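Oxalate biosynthetic component 1 (Burkholderia thailandensis, PDB 5IKY) probably makes oxalate as a bifunctional enzyme of quorum sensing-dependent oxalogenesis, combining a serine hydrolase of the alpha/beta type with an additional lyase activity. Local coordinates at residues A[16-29]-A[188-202]. Residues are numbered along the deposited sequence; the frame is centred on the assembly and turned at random.
Sequences PKFLDPLEPKFIPH and GAGHWQPGKARSPYL
I27 and H191 form a hydrogen-bonded antiparallel pair: I27 N donates to H191 O at 2.8 Å, and H191 N returns the bond to I27 O at 2.7 Å. The ladder extends both ways, H29 N meeting A189 O at 2.7 Å and Q193 N meeting K25 O, so the polar backbone atoms facing across 26-28 and 190-192 are paired; the strand axes run at 175°. At G190 the chains come close, CA lying 3.2 Å from I27 O. The F26 ring, its CG anti to the backbone N (chi1 177°), lies along the partner backbone with CD1 3.1 Å from H191 O, and the ring stacks with that of Y159.

At the other end the pairing is parallel. K17 N donates to A197 O, S199 N to K17 O at 2.9 Å and L19 N to S199 O. K17 lays CD over one face of the R198 guanidinium, 3.7 Å from NH2, while Q193 NE2 lies over the rim of the opposite face. The Q193 amide is used at both ends: OE1 accepts G195 N, and NE2 donates to N50 O. K25 bends back on its own segment, where NZ and E23 N reach D20 O from opposite faces of its plane.

Two short ladders, one parallel and one antiparallel, thus join the same two segments; 26-28 is an edge strand of a three-stranded antiparallel sheet with order 26-28, 190-192, 53-55.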
loop_
_atom_site.group_PDB
_atom_site.type_symbol
_atom_site.label_atom_id
_atom_site.label_comp_id
_atom_site.label_asym_id
_atom_site.label_seq_id
_atom_site.Cartn_x
_atom_site.Cartn_y
_atom_site.Cartn_z
ATOM N N PRO A 16 12.460 -9.436 -22.430
ATOM C CA PRO A 16 11.133 -9.963 -22.783
ATOM C C PRO A 16 10.263 -8.937 -23.500
ATOM O O PRO A 16 10.518 -7.736 -23.398
ATOM C CB PRO A 16 10.530 -10.330 -21.424
ATOM C CG PRO A 16 11.203 -9.415 -20.464
ATOM C CD PRO A 16 12.609 -9.281 -20.971
ATOM N N LYS A 17 9.253 -9.407 -24.221
ATOM C CA LYS A 17 8.388 -8.515 -24.985
ATOM C C LYS A 17 6.917 -8.731 -24.659
ATOM O O LYS A 17 6.517 -9.809 -24.218
ATOM C CB LYS A 17 8.614 -8.702 -26.487
ATOM C CG LYS A 17 10.055 -8.522 -26.935
ATOM C CD LYS A 17 10.169 -8.613 -28.448
ATOM C CE LYS A 17 11.613 -8.536 -28.906
ATOM N NZ LYS A 17 11.714 -8.627 -30.388
ATOM N N PHE A 18 6.116 -7.696 -24.882
ATOM C CA PHE A 18 4.675 -7.793 -24.703
ATOM C C PHE A 18 4.013 -8.447 -25.914
ATOM O O PHE A 18 4.332 -8.123 -27.057
ATOM C CB PHE A 18 4.078 -6.407 -24.453
ATOM C CG PHE A 18 2.579 -6.361 -24.555
ATOM C CD1 PHE A 18 1.784 -6.981 -23.605
ATOM C CD2 PHE A 18 1.967 -5.682 -25.593
ATOM C CE1 PHE A 18 0.405 -6.932 -23.698
ATOM C CE2 PHE A 18 0.589 -5.629 -25.693
ATOM C CZ PHE A 18 -0.194 -6.255 -24.744
ATOM N N LEU A 19 3.100 -9.378 -25.653
ATOM C CA LEU A 19 2.320 -10.013 -26.710
ATOM C C LEU A 19 0.823 -9.865 -26.434
ATOM O O LEU A 19 0.305 -10.414 -25.462
ATOM C CB LEU A 19 2.692 -11.489 -26.846
ATOM C CG LEU A 19 1.951 -12.275 -27.932
ATOM C CD1 LEU A 19 2.197 -11.678 -29.312
ATOM C CD2 LEU A 19 2.355 -13.738 -27.896
ATOM N N ASP A 20 0.140 -9.117 -27.295
ATOM C CA ASP A 20 -1.289 -8.855 -27.140
ATOM C C ASP A 20 -2.111 -10.139 -27.251
ATOM O O ASP A 20 -2.094 -10.803 -28.289
ATOM C CB ASP A 20 -1.751 -7.842 -28.191
ATOM C CG ASP A 20 -3.023 -7.113 -27.792
ATOM O OD1 ASP A 20 -3.844 -7.684 -27.046
ATOM O OD2 ASP A 20 -3.201 -5.960 -28.237
ATOM N N PRO A 21 -2.846 -10.487 -26.180
ATOM C CA PRO A 21 -3.678 -11.694 -26.166
ATOM C C PRO A 21 -4.797 -11.634 -27.196
ATOM O O PRO A 21 -5.337 -12.672 -27.572
ATOM C CB PRO A 21 -4.268 -11.713 -24.748
ATOM C CG PRO A 21 -3.482 -10.749 -23.967
ATOM C CD PRO A 21 -2.954 -9.733 -24.922
ATOM N N LEU A 22 -5.140 -10.425 -27.633
ATOM C CA LEU A 22 -6.257 -10.226 -28.546
ATOM C C LEU A 22 -5.803 -10.097 -29.998
ATOM O O LEU A 22 -6.574 -9.680 -30.862
ATOM C CB LEU A 22 -7.058 -8.991 -28.130
ATOM C CG LEU A 22 -7.592 -9.032 -26.697
ATOM C CD1 LEU A 22 -8.455 -7.817 -26.402
ATOM C CD2 LEU A 22 -8.368 -10.320 -26.452
ATOM N N GLU A 23 -4.552 -10.453 -30.262
ATOM C CA GLU A 23 -4.045 -10.526 -31.626
ATOM C C GLU A 23 -4.115 -11.961 -32.125
ATOM O O GLU A 23 -3.936 -12.896 -31.344
ATOM C CB GLU A 23 -2.604 -10.018 -31.705
ATOM C CG GLU A 23 -2.457 -8.510 -31.711
ATOM C CD GLU A 23 -1.029 -8.072 -31.961
ATOM O OE1 GLU A 23 -0.176 -8.946 -32.232
ATOM O OE2 GLU A 23 -0.757 -6.857 -31.886
ATOM N N PRO A 24 -4.388 -12.141 -33.426
ATOM C CA PRO A 24 -4.354 -13.483 -34.020
ATOM C C PRO A 24 -3.000 -14.156 -33.804
ATOM O O PRO A 24 -1.969 -13.484 -33.815
ATOM C CB PRO A 24 -4.616 -13.227 -35.513
ATOM C CG PRO A 24 -4.665 -11.734 -35.684
ATOM C CD PRO A 24 -4.947 -11.142 -34.348
ATOM N N LYS A 25 -3.014 -15.468 -33.594
ATOM C CA LYS A 25 -1.795 -16.209 -33.294
ATOM C C LYS A 25 -1.442 -17.185 -34.411
ATOM O O LYS A 25 -0.478 -17.943 -34.307
ATOM C CB LYS A 25 -1.946 -16.950 -31.965
ATOM C CG LYS A 25 -2.083 -16.026 -30.768
ATOM C CD LYS A 25 -0.801 -15.240 -30.539
ATOM C CE LYS A 25 -1.091 -13.823 -30.071
ATOM N NZ LYS A 25 -2.021 -13.799 -28.912
ATOM N N PHE A 26 -2.228 -17.160 -35.481
ATOM C CA PHE A 26 -1.977 -18.018 -36.632
ATOM C C PHE A 26 -2.458 -17.361 -37.917
ATOM O O PHE A 26 -3.566 -16.832 -37.979
ATOM C CB PHE A 26 -2.658 -19.378 -36.454
ATOM C CG PHE A 26 -2.493 -20.299 -37.633
ATOM C CD1 PHE A 26 -1.290 -20.948 -37.859
ATOM C CD2 PHE A 26 -3.543 -20.519 -38.512
ATOM C CE1 PHE A 26 -1.133 -21.793 -38.942
ATOM C CE2 PHE A 26 -3.393 -21.367 -39.600
ATOM C CZ PHE A 26 -2.186 -22.005 -39.814
ATOM N N ILE A 27 -1.609 -17.387 -38.939
ATOM C CA ILE A 27 -1.985 -16.889 -40.254
ATOM C C ILE A 27 -1.823 -17.981 -41.300
ATOM O O ILE A 27 -0.698 -18.368 -41.627
ATOM C CB ILE A 27 -1.151 -15.672 -40.663
ATOM C CG1 ILE A 27 -1.321 -14.550 -39.641
ATOM C CG2 ILE A 27 -1.562 -15.193 -42.047
ATOM C CD1 ILE A 27 -0.463 -13.344 -39.926
ATOM N N PRO A 28 -2.950 -18.488 -41.822
ATOM C CA PRO A 28 -2.957 -19.527 -42.855
ATOM C C PRO A 28 -2.158 -19.103 -44.077
ATOM O O PRO A 28 -2.100 -17.907 -44.379
ATOM C CB PRO A 28 -4.437 -19.669 -43.202
ATOM C CG PRO A 28 -5.153 -19.205 -41.995
ATOM C CD PRO A 28 -4.315 -18.097 -41.430
ATOM N N HIS A 29 -1.555 -20.066 -44.764
ATOM C CA HIS A 29 -0.775 -19.776 -45.956
ATOM C C HIS A 29 -1.547 -18.939 -46.976
ATOM O O HIS A 29 -1.037 -17.925 -47.461
ATOM C CB HIS A 29 -0.315 -21.077 -46.601
ATOM C CG HIS A 29 0.877 -20.922 -47.494
ATOM N ND1 HIS A 29 0.769 -20.766 -48.857
ATOM C CD2 HIS A 29 2.202 -20.990 -47.226
ATOM C CE1 HIS A 29 1.978 -20.670 -49.386
ATOM N NE2 HIS A 29 2.863 -20.811 -48.418
ATOM N N GLY A 188 -4.290 -25.695 -42.130
ATOM C CA GLY A 188 -3.299 -25.963 -43.153
ATOM C C GLY A 188 -1.958 -25.383 -42.749
ATOM O O GLY A 188 -1.724 -25.096 -41.575
ATOM N N ALA A 189 -1.069 -25.211 -43.720
ATOM C CA ALA A 189 0.215 -24.580 -43.459
ATOM C C ALA A 189 0.023 -23.079 -43.279
ATOM O O ALA A 189 -1.004 -22.526 -43.672
ATOM C CB ALA A 189 1.191 -24.867 -44.586
ATOM N N GLY A 190 1.013 -22.424 -42.680
ATOM C CA GLY A 190 0.948 -20.992 -42.453
ATOM C C GLY A 190 1.976 -20.528 -41.443
ATOM O O GLY A 190 2.981 -21.201 -41.214
ATOM N N HIS A 191 1.730 -19.373 -40.835
ATOM C CA HIS A 191 2.648 -18.836 -39.838
ATOM C C HIS A 191 2.018 -18.796 -38.451
ATOM O O HIS A 191 0.803 -18.670 -38.301
ATOM C CB HIS A 191 3.129 -17.445 -40.245
ATOM C CG HIS A 191 4.350 -17.462 -41.110
ATOM N ND1 HIS A 191 4.295 -17.639 -42.476
ATOM C CD2 HIS A 191 5.662 -17.325 -40.800
ATOM C CE1 HIS A 191 5.519 -17.612 -42.971
ATOM N NE2 HIS A 191 6.367 -17.422 -41.976
ATOM N N TRP A 192 2.873 -18.893 -37.441
ATOM C CA TRP A 192 2.451 -19.110 -36.067
ATOM C C TRP A 192 3.259 -18.230 -35.123
ATOM O O TRP A 192 4.451 -18.023 -35.339
ATOM C CB TRP A 192 2.627 -20.587 -35.723
ATOM C CG TRP A 192 2.534 -20.942 -34.280
ATOM C CD1 TRP A 192 1.627 -20.484 -33.370
ATOM C CD2 TRP A 192 3.388 -21.845 -33.576
ATOM N NE1 TRP A 192 1.861 -21.055 -32.140
ATOM C CE2 TRP A 192 2.939 -21.894 -32.241
ATOM C CE3 TRP A 192 4.491 -22.620 -33.946
ATOM C CZ2 TRP A 192 3.554 -22.687 -31.274
ATOM C CZ3 TRP A 192 5.099 -23.407 -32.987
ATOM C CH2 TRP A 192 4.630 -23.434 -31.666
ATOM N N GLN A 193 2.610 -17.704 -34.089
ATOM C CA GLN A 193 3.299 -16.920 -33.067
ATOM C C GLN A 193 3.384 -17.705 -31.758
ATOM O O GLN A 193 2.430 -17.732 -30.981
ATOM C CB GLN A 193 2.591 -15.577 -32.849
ATOM C CG GLN A 193 3.089 -14.765 -31.651
ATOM C CD GLN A 193 4.563 -14.416 -31.734
ATOM O OE1 GLN A 193 5.420 -15.186 -31.299
ATOM N NE2 GLN A 193 4.867 -13.245 -32.288
ATOM N N PRO A 194 4.532 -18.357 -31.518
ATOM C CA PRO A 194 4.769 -19.159 -30.312
ATOM C C PRO A 194 4.834 -18.306 -29.047
ATOM O O PRO A 194 4.559 -18.798 -27.954
ATOM C CB PRO A 194 6.127 -19.822 -30.584
ATOM C CG PRO A 194 6.369 -19.657 -32.057
ATOM C CD PRO A 194 5.689 -18.382 -32.427
ATOM N N GLY A 195 5.198 -17.037 -29.199
ATOM C CA GLY A 195 5.312 -16.140 -28.065
ATOM C C GLY A 195 6.517 -16.451 -27.200
ATOM O O GLY A 195 6.453 -16.357 -25.974
ATOM N N LYS A 196 7.621 -16.828 -27.835
ATOM C CA LYS A 196 8.846 -17.123 -27.106
ATOM C C LYS A 196 9.440 -15.845 -26.530
ATOM O O LYS A 196 9.535 -14.828 -27.221
ATOM C CB LYS A 196 9.856 -17.830 -28.011
ATOM C CG LYS A 196 9.508 -19.288 -28.270
ATOM C CD LYS A 196 10.339 -19.880 -29.394
ATOM C CE LYS A 196 9.963 -21.331 -29.634
ATOM N NZ LYS A 196 10.565 -21.871 -30.883
ATOM N N ALA A 197 9.824 -15.909 -25.255
ATOM C CA ALA A 197 10.311 -14.750 -24.508
ATOM C C ALA A 197 9.306 -13.601 -24.558
ATOM O O ALA A 197 9.684 -12.430 -24.563
ATOM C CB ALA A 197 11.665 -14.299 -25.038
ATOM N N ARG A 198 8.025 -13.950 -24.603
ATOM C CA ARG A 198 6.961 -12.955 -24.655
ATOM C C ARG A 198 5.885 -13.258 -23.624
ATOM O O ARG A 198 5.733 -14.400 -23.186
ATOM C CB ARG A 198 6.351 -12.892 -26.056
ATOM C CG ARG A 198 7.303 -12.353 -27.106
ATOM C CD ARG A 198 6.841 -12.677 -28.513
ATOM N NE ARG A 198 7.791 -12.179 -29.503
ATOM C CZ ARG A 198 7.636 -11.046 -30.181
ATOM N NH1 ARG A 198 6.556 -10.296 -29.990
ATOM N NH2 ARG A 198 8.558 -10.669 -31.056
ATOM N N SER A 199 5.147 -12.225 -23.235
ATOM C CA SER A 199 4.093 -12.364 -22.242
ATOM C C SER A 199 3.031 -11.291 -22.425
ATOM O O SER A 199 3.349 -10.149 -22.759
ATOM C CB SER A 199 4.669 -12.288 -20.827
ATOM O OG SER A 199 3.632 -12.247 -19.859
ATOM N N PRO A 200 1.761 -11.656 -22.206
ATOM C CA PRO A 200 0.652 -10.702 -22.269
ATOM C C PRO A 200 0.598 -9.791 -21.044
ATOM O O PRO A 200 -0.272 -8.925 -20.961
ATOM C CB PRO A 200 -0.578 -11.607 -22.326
ATOM C CG PRO A 200 -0.158 -12.849 -21.629
ATOM C CD PRO A 200 1.293 -13.032 -21.961
ATOM N N TYR A 201 1.519 -9.984 -20.106
ATOM C CA TYR A 201 1.478 -9.248 -18.848
ATOM C C TYR A 201 2.654 -8.290 -18.694
ATOM O O TYR A 201 2.750 -7.573 -17.699
ATOM C CB TYR A 201 1.438 -10.226 -17.672
ATOM C CG TYR A 201 0.297 -11.215 -17.764
ATOM C CD1 TYR A 201 -1.012 -10.813 -17.530
ATOM C CD2 TYR A 201 0.527 -12.545 -18.091
ATOM C CE1 TYR A 201 -2.060 -11.707 -17.617
ATOM C CE2 TYR A 201 -0.519 -13.449 -18.180
ATOM C CZ TYR A 201 -1.809 -13.023 -17.941
ATOM O OH TYR A 201 -2.854 -13.913 -18.026
ATOM N N LEU A 202 3.542 -8.273 -19.682
ATOM C CA LEU A 202 4.694 -7.384 -19.630
ATOM C C LEU A 202 4.295 -5.946 -19.936
ATOM O O LEU A 202 3.760 -5.657 -21.005
ATOM C CB LEU A 202 5.781 -7.833 -20.602
ATOM C CG LEU A 202 7.087 -7.067 -20.386
ATOM C CD1 LEU A 202 7.775 -7.543 -19.114
ATOM C CD2 LEU A 202 7.999 -7.199 -21.580
#